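Local coordinates for protein carboxylic ester hydrolase (Aspergillus niger, PDB 7K4O) that hydrolyses tannins as a fungal serine esterase of the tannase family, probably cleaving their galloyl ester bonds, at residues A[43-55]-A[466-480]. Numbering follows the deposited sequence. Where two conformers were deposited one is given.
With MAN (alpha-D-mannopyranose), chain B; NAG (2-acetamido-2-deoxy-beta-D-glucopyranose), chain C; NAG (2-acetamido-2-deoxy-beta-D-glucopyranose), chain G.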
# COMPACT_ATOMS: atom_id res chain seq x y z
N SER A 43 -18.08 1.43 -20.81
CA SER A 43 -16.63 1.51 -20.57
C SER A 43 -16.11 0.15 -20.14
O SER A 43 -16.49 -0.37 -19.09
CB SER A 43 -16.35 2.60 -19.58
OG SER A 43 -15.00 2.65 -19.24
N SER A 44 -15.16 -0.39 -20.90
CA SER A 44 -14.49 -1.66 -20.57
C SER A 44 -13.36 -1.38 -19.59
O SER A 44 -12.54 -0.51 -19.89
CB SER A 44 -13.96 -2.31 -21.84
OG SER A 44 -15.02 -3.04 -22.42
N VAL A 45 -13.36 -2.06 -18.46
CA VAL A 45 -12.37 -1.79 -17.37
C VAL A 45 -11.76 -3.10 -16.94
O VAL A 45 -12.43 -4.15 -17.00
CB VAL A 45 -13.03 -1.01 -16.20
CG1 VAL A 45 -13.53 0.34 -16.66
CG2 VAL A 45 -14.17 -1.78 -15.60
N SER A 46 -10.55 -3.03 -16.43
CA SER A 46 -9.81 -4.20 -15.95
C SER A 46 -8.69 -3.70 -15.04
O SER A 46 -8.22 -2.58 -15.23
CB SER A 46 -9.25 -5.01 -17.11
OG SER A 46 -8.34 -4.21 -17.83
N SER A 47 -8.27 -4.57 -14.15
CA SER A 47 -7.27 -4.23 -13.10
C SER A 47 -6.87 -5.52 -12.45
O SER A 47 -7.64 -6.47 -12.50
CB SER A 47 -7.88 -3.25 -12.06
OG SER A 47 -7.00 -3.05 -10.98
N GLU A 48 -5.75 -5.57 -11.76
CA GLU A 48 -5.46 -6.71 -10.88
C GLU A 48 -6.31 -6.64 -9.60
O GLU A 48 -6.30 -7.62 -8.87
CB GLU A 48 -3.98 -6.75 -10.57
CG GLU A 48 -3.15 -6.89 -11.86
CD GLU A 48 -1.74 -7.44 -11.68
OE1 GLU A 48 -1.10 -7.09 -10.67
OE2 GLU A 48 -1.33 -8.30 -12.49
N PHE A 49 -6.97 -5.50 -9.34
CA PHE A 49 -7.72 -5.29 -8.07
C PHE A 49 -9.23 -5.57 -8.19
O PHE A 49 -9.90 -5.52 -7.15
CB PHE A 49 -7.51 -3.87 -7.56
CG PHE A 49 -6.06 -3.62 -7.22
CD1 PHE A 49 -5.50 -4.26 -6.14
CD2 PHE A 49 -5.31 -2.71 -7.95
CE1 PHE A 49 -4.17 -4.02 -5.80
CE2 PHE A 49 -3.98 -2.50 -7.62
CZ PHE A 49 -3.42 -3.17 -6.57
N TYR A 50 -9.74 -5.73 -9.40
CA TYR A 50 -11.18 -6.03 -9.61
C TYR A 50 -11.35 -6.87 -10.87
O TYR A 50 -10.56 -6.79 -11.80
CB TYR A 50 -12.02 -4.75 -9.61
CG TYR A 50 -11.53 -3.61 -10.45
CD1 TYR A 50 -11.68 -3.56 -11.82
CD2 TYR A 50 -10.86 -2.54 -9.85
CE1 TYR A 50 -11.21 -2.50 -12.57
CE2 TYR A 50 -10.45 -1.45 -10.59
CZ TYR A 50 -10.59 -1.42 -11.96
OH TYR A 50 -10.14 -0.36 -12.72
N PRO A 51 -12.42 -7.67 -10.91
CA PRO A 51 -12.73 -8.43 -12.12
C PRO A 51 -13.04 -7.51 -13.29
O PRO A 51 -13.50 -6.34 -13.14
CB PRO A 51 -13.96 -9.25 -11.74
CG PRO A 51 -14.01 -9.23 -10.24
CD PRO A 51 -13.33 -7.94 -9.79
N SER A 52 -12.81 -8.03 -14.51
CA SER A 52 -13.11 -7.27 -15.73
C SER A 52 -14.60 -7.02 -15.84
O SER A 52 -15.42 -7.89 -15.47
CB SER A 52 -12.54 -7.97 -16.95
OG SER A 52 -11.11 -7.99 -16.79
N ALA A 53 -14.97 -5.87 -16.33
CA ALA A 53 -16.39 -5.51 -16.47
C ALA A 53 -16.56 -4.46 -17.55
O ALA A 53 -15.62 -3.81 -17.95
CB ALA A 53 -16.96 -4.99 -15.16
N THR A 54 -17.81 -4.23 -17.90
CA THR A 54 -18.24 -3.09 -18.72
C THR A 54 -19.21 -2.26 -17.90
O THR A 54 -20.19 -2.83 -17.36
CB THR A 54 -18.87 -3.55 -20.04
OG1 THR A 54 -17.91 -4.36 -20.72
CG2 THR A 54 -19.20 -2.39 -20.94
N ILE A 55 -18.92 -0.97 -17.73
CA ILE A 55 -19.71 -0.12 -16.78
C ILE A 55 -20.29 1.10 -17.47
O ILE A 55 -19.75 1.59 -18.47
CB ILE A 55 -18.87 0.28 -15.54
CG1 ILE A 55 -17.63 1.04 -15.94
CG2 ILE A 55 -18.52 -0.97 -14.77
CD1 ILE A 55 -16.82 1.56 -14.75
N CYS A 466 2.05 -4.44 -4.73
CA CYS A 466 0.64 -4.18 -5.11
C CYS A 466 0.37 -4.70 -6.52
O CYS A 466 -0.35 -4.04 -7.27
CB CYS A 466 0.36 -2.69 -5.08
SG CYS A 466 0.45 -2.07 -3.38
N ALA A 467 1.01 -5.80 -6.90
CA ALA A 467 0.89 -6.32 -8.29
C ALA A 467 1.46 -7.71 -8.32
O ALA A 467 2.24 -8.09 -7.41
CB ALA A 467 1.57 -5.46 -9.31
N THR A 468 1.13 -8.41 -9.38
CA THR A 468 1.76 -9.73 -9.68
C THR A 468 3.23 -9.50 -10.00
O THR A 468 3.66 -8.35 -10.33
CB THR A 468 1.01 -10.44 -10.81
OG1 THR A 468 0.94 -9.55 -11.91
CG2 THR A 468 -0.38 -10.83 -10.39
N ASN A 469 3.95 -10.61 -9.98
CA ASN A 469 5.42 -10.63 -10.15
C ASN A 469 5.74 -11.49 -11.40
O ASN A 469 5.46 -12.67 -11.34
CB ASN A 469 6.02 -11.21 -8.88
CG ASN A 469 7.54 -11.19 -8.88
OD1 ASN A 469 8.17 -10.90 -9.92
ND2 ASN A 469 8.07 -11.57 -7.73
N ASP A 470 6.36 -10.90 -12.40
CA ASP A 470 6.70 -11.59 -13.67
C ASP A 470 7.72 -12.70 -13.41
O ASP A 470 7.78 -13.59 -14.26
CB ASP A 470 7.25 -10.61 -14.70
CG ASP A 470 6.16 -9.71 -15.26
OD1 ASP A 470 4.94 -10.00 -14.99
OD2 ASP A 470 6.55 -8.71 -15.90
N ALA A 471 8.47 -12.64 -12.31
CA ALA A 471 9.41 -13.70 -11.91
C ALA A 471 8.66 -14.91 -11.35
O ALA A 471 9.23 -16.02 -11.41
CB ALA A 471 10.43 -13.16 -10.93
N MET A 472 7.46 -14.73 -10.77
CA MET A 472 6.69 -15.82 -10.14
C MET A 472 5.26 -15.72 -10.67
O MET A 472 4.28 -15.50 -9.93
CB MET A 472 6.77 -15.81 -8.62
CG MET A 472 8.16 -16.16 -8.10
SD MET A 472 8.36 -16.30 -6.35
CE MET A 472 8.74 -14.58 -5.98
N PRO A 473 5.09 -15.91 -12.01
CA PRO A 473 3.79 -15.73 -12.66
C PRO A 473 2.72 -16.76 -12.30
O PRO A 473 1.56 -16.50 -12.60
CB PRO A 473 4.13 -15.81 -14.16
CG PRO A 473 5.35 -16.71 -14.22
CD PRO A 473 6.13 -16.36 -12.96
N ASN A 474 3.06 -17.85 -11.62
CA ASN A 474 2.06 -18.83 -11.14
C ASN A 474 1.44 -18.36 -9.82
O ASN A 474 0.57 -19.07 -9.27
CB ASN A 474 2.68 -20.21 -10.97
CG ASN A 474 3.04 -20.83 -12.31
OD1 ASN A 474 2.47 -20.51 -13.35
ND2 ASN A 474 4.00 -21.73 -12.29
N GLY A 475 1.94 -17.25 -9.26
CA GLY A 475 1.46 -16.79 -7.94
C GLY A 475 0.06 -16.21 -8.10
O GLY A 475 -0.29 -15.70 -9.16
N PRO A 476 -0.73 -16.25 -7.02
CA PRO A 476 -2.09 -15.75 -7.03
C PRO A 476 -2.12 -14.26 -6.69
O PRO A 476 -1.10 -13.68 -6.33
CB PRO A 476 -2.73 -16.54 -5.90
CG PRO A 476 -1.62 -16.64 -4.89
CD PRO A 476 -0.37 -16.80 -5.72
N PHE A 477 -3.30 -13.64 -6.82
CA PHE A 477 -3.44 -12.21 -6.46
C PHE A 477 -4.88 -12.01 -6.05
O PHE A 477 -5.77 -12.56 -6.70
CB PHE A 477 -3.07 -11.31 -7.62
CG PHE A 477 -2.78 -9.90 -7.18
CD1 PHE A 477 -1.55 -9.56 -6.62
CD2 PHE A 477 -3.76 -8.94 -7.30
CE1 PHE A 477 -1.34 -8.26 -6.15
CE2 PHE A 477 -3.54 -7.65 -6.85
CZ PHE A 477 -2.33 -7.32 -6.27
N PRO A 478 -5.16 -11.23 -4.98
CA PRO A 478 -6.55 -11.03 -4.53
C PRO A 478 -7.23 -9.99 -5.40
O PRO A 478 -7.12 -8.79 -5.19
CB PRO A 478 -6.38 -10.65 -3.06
CG PRO A 478 -5.05 -9.87 -3.05
CD PRO A 478 -4.17 -10.59 -4.08
N GLN A 479 -7.95 -10.45 -6.42
CA GLN A 479 -8.59 -9.59 -7.42
C GLN A 479 -10.05 -9.30 -7.04
O GLN A 479 -10.69 -8.49 -7.69
CB GLN A 479 -8.51 -10.27 -8.79
CG GLN A 479 -9.02 -9.40 -9.95
CD GLN A 479 -8.85 -10.11 -11.30
OE1 GLN A 479 -9.22 -11.29 -11.42
NE2 GLN A 479 -8.39 -9.38 -12.31
N THR A 480 -10.55 -9.89 -5.98
CA THR A 480 -12.00 -9.86 -5.68
C THR A 480 -12.25 -9.28 -4.28
O THR A 480 -13.17 -9.70 -3.58
CB THR A 480 -12.58 -11.27 -5.91
OG1 THR A 480 -11.89 -12.23 -5.10
CG2 THR A 480 -12.61 -11.62 -7.39
C1 MAN B . -13.12 -13.91 -15.49
C2 MAN B . -13.01 -12.43 -15.01
C3 MAN B . -11.53 -12.17 -14.74
C4 MAN B . -10.97 -13.06 -13.65
C5 MAN B . -11.28 -14.53 -14.00
C6 MAN B . -11.11 -15.50 -12.87
O2 MAN B . -13.75 -12.24 -13.80
O3 MAN B . -11.49 -10.77 -14.47
O4 MAN B . -9.55 -12.89 -13.57
O5 MAN B . -12.65 -14.73 -14.42
O6 MAN B . -11.28 -16.94 -13.35
C1 NAG C . -13.14 -15.83 -6.08
C2 NAG C . -14.46 -15.24 -6.47
C3 NAG C . -15.06 -16.06 -7.62
C4 NAG C . -14.06 -16.14 -8.77
C5 NAG C . -12.75 -16.70 -8.23
C6 NAG C . -11.64 -16.77 -9.28
C7 NAG C . -15.75 -14.10 -4.81
C8 NAG C . -16.63 -14.01 -3.64
N2 NAG C . -15.33 -15.25 -5.34
O3 NAG C . -16.25 -15.41 -8.08
O4 NAG C . -14.63 -17.06 -9.74
O5 NAG C . -12.29 -15.84 -7.18
O6 NAG C . -10.46 -17.24 -8.70
O7 NAG C . -15.47 -13.04 -5.27
C1 NAG G . 13.74 -14.24 -18.19
C2 NAG G . 12.79 -13.29 -18.88
C3 NAG G . 12.47 -13.65 -20.32
C4 NAG G . 13.75 -13.95 -21.09
C5 NAG G . 14.55 -15.04 -20.36
C6 NAG G . 15.90 -15.30 -21.02
C7 NAG G . 11.20 -12.18 -17.42
C8 NAG G . 9.95 -12.34 -16.63
N2 NAG G . 11.58 -13.26 -18.08
O3 NAG G . 11.79 -12.51 -20.85
O4 NAG G . 13.42 -14.35 -22.43
O5 NAG G . 14.84 -14.66 -19.01
O6 NAG G . 16.75 -14.19 -20.72
O7 NAG G . 11.79 -11.12 -17.43
O HOH W 1 -1.48 -4.25 -9.92
O HOH W 2 -8.94 -6.83 -4.94
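Phe477 turns its ring edge toward the face of Phe49 in an offset edge-to-face pair, with planes at 63° and centroids 5.7 Å apart. Pro478 CD lies over one face of the Phe477 ring, toward its rim. Glu48 O also sits at the Phe477 edge, 3.3 Å from Phe477 CD2. Phe49 belongs to the turn of a beta hairpin, which joins strands 28-47 and 50-66 at one side of the large mixed sheet of this alpha/beta-hydrolase fold. The turn packs against the loop that follows His465, the histidine of a probable catalytic triad. Cys466 at the start of that loop is disulfide-bonded to Cys185, and its carbonyl O lies 3.3 Å from Phe49 CZ.

Glu48 extends its carboxylate across to Thr468. Its two oxygens grip Thr468 in a fork, both through syn lone pairs. Glu48 OE1 accepts from Thr468 N at 2.9 Å, and Glu48 OE2 accepts from Thr468 OG1 at 2.7 Å. A water donates to both Glu48 OE1 and Cys466 O.

Inside the turn, Ser47 OG accepts from Phe49 N, forming an ST turn. The Gln479 chain is extended, with CG anti to the backbone N (chi1 -174°). This carries its amide to the hairpin and to a glycan mannose. Gln479 NE2 donates to Ser47 O at 3.0 Å, in the carbonyl plane, while Gln479 OE1 accepts from mannose O4 at 2.7 Å. The same mannose takes Ser52 N on its O3 at 3.0 Å.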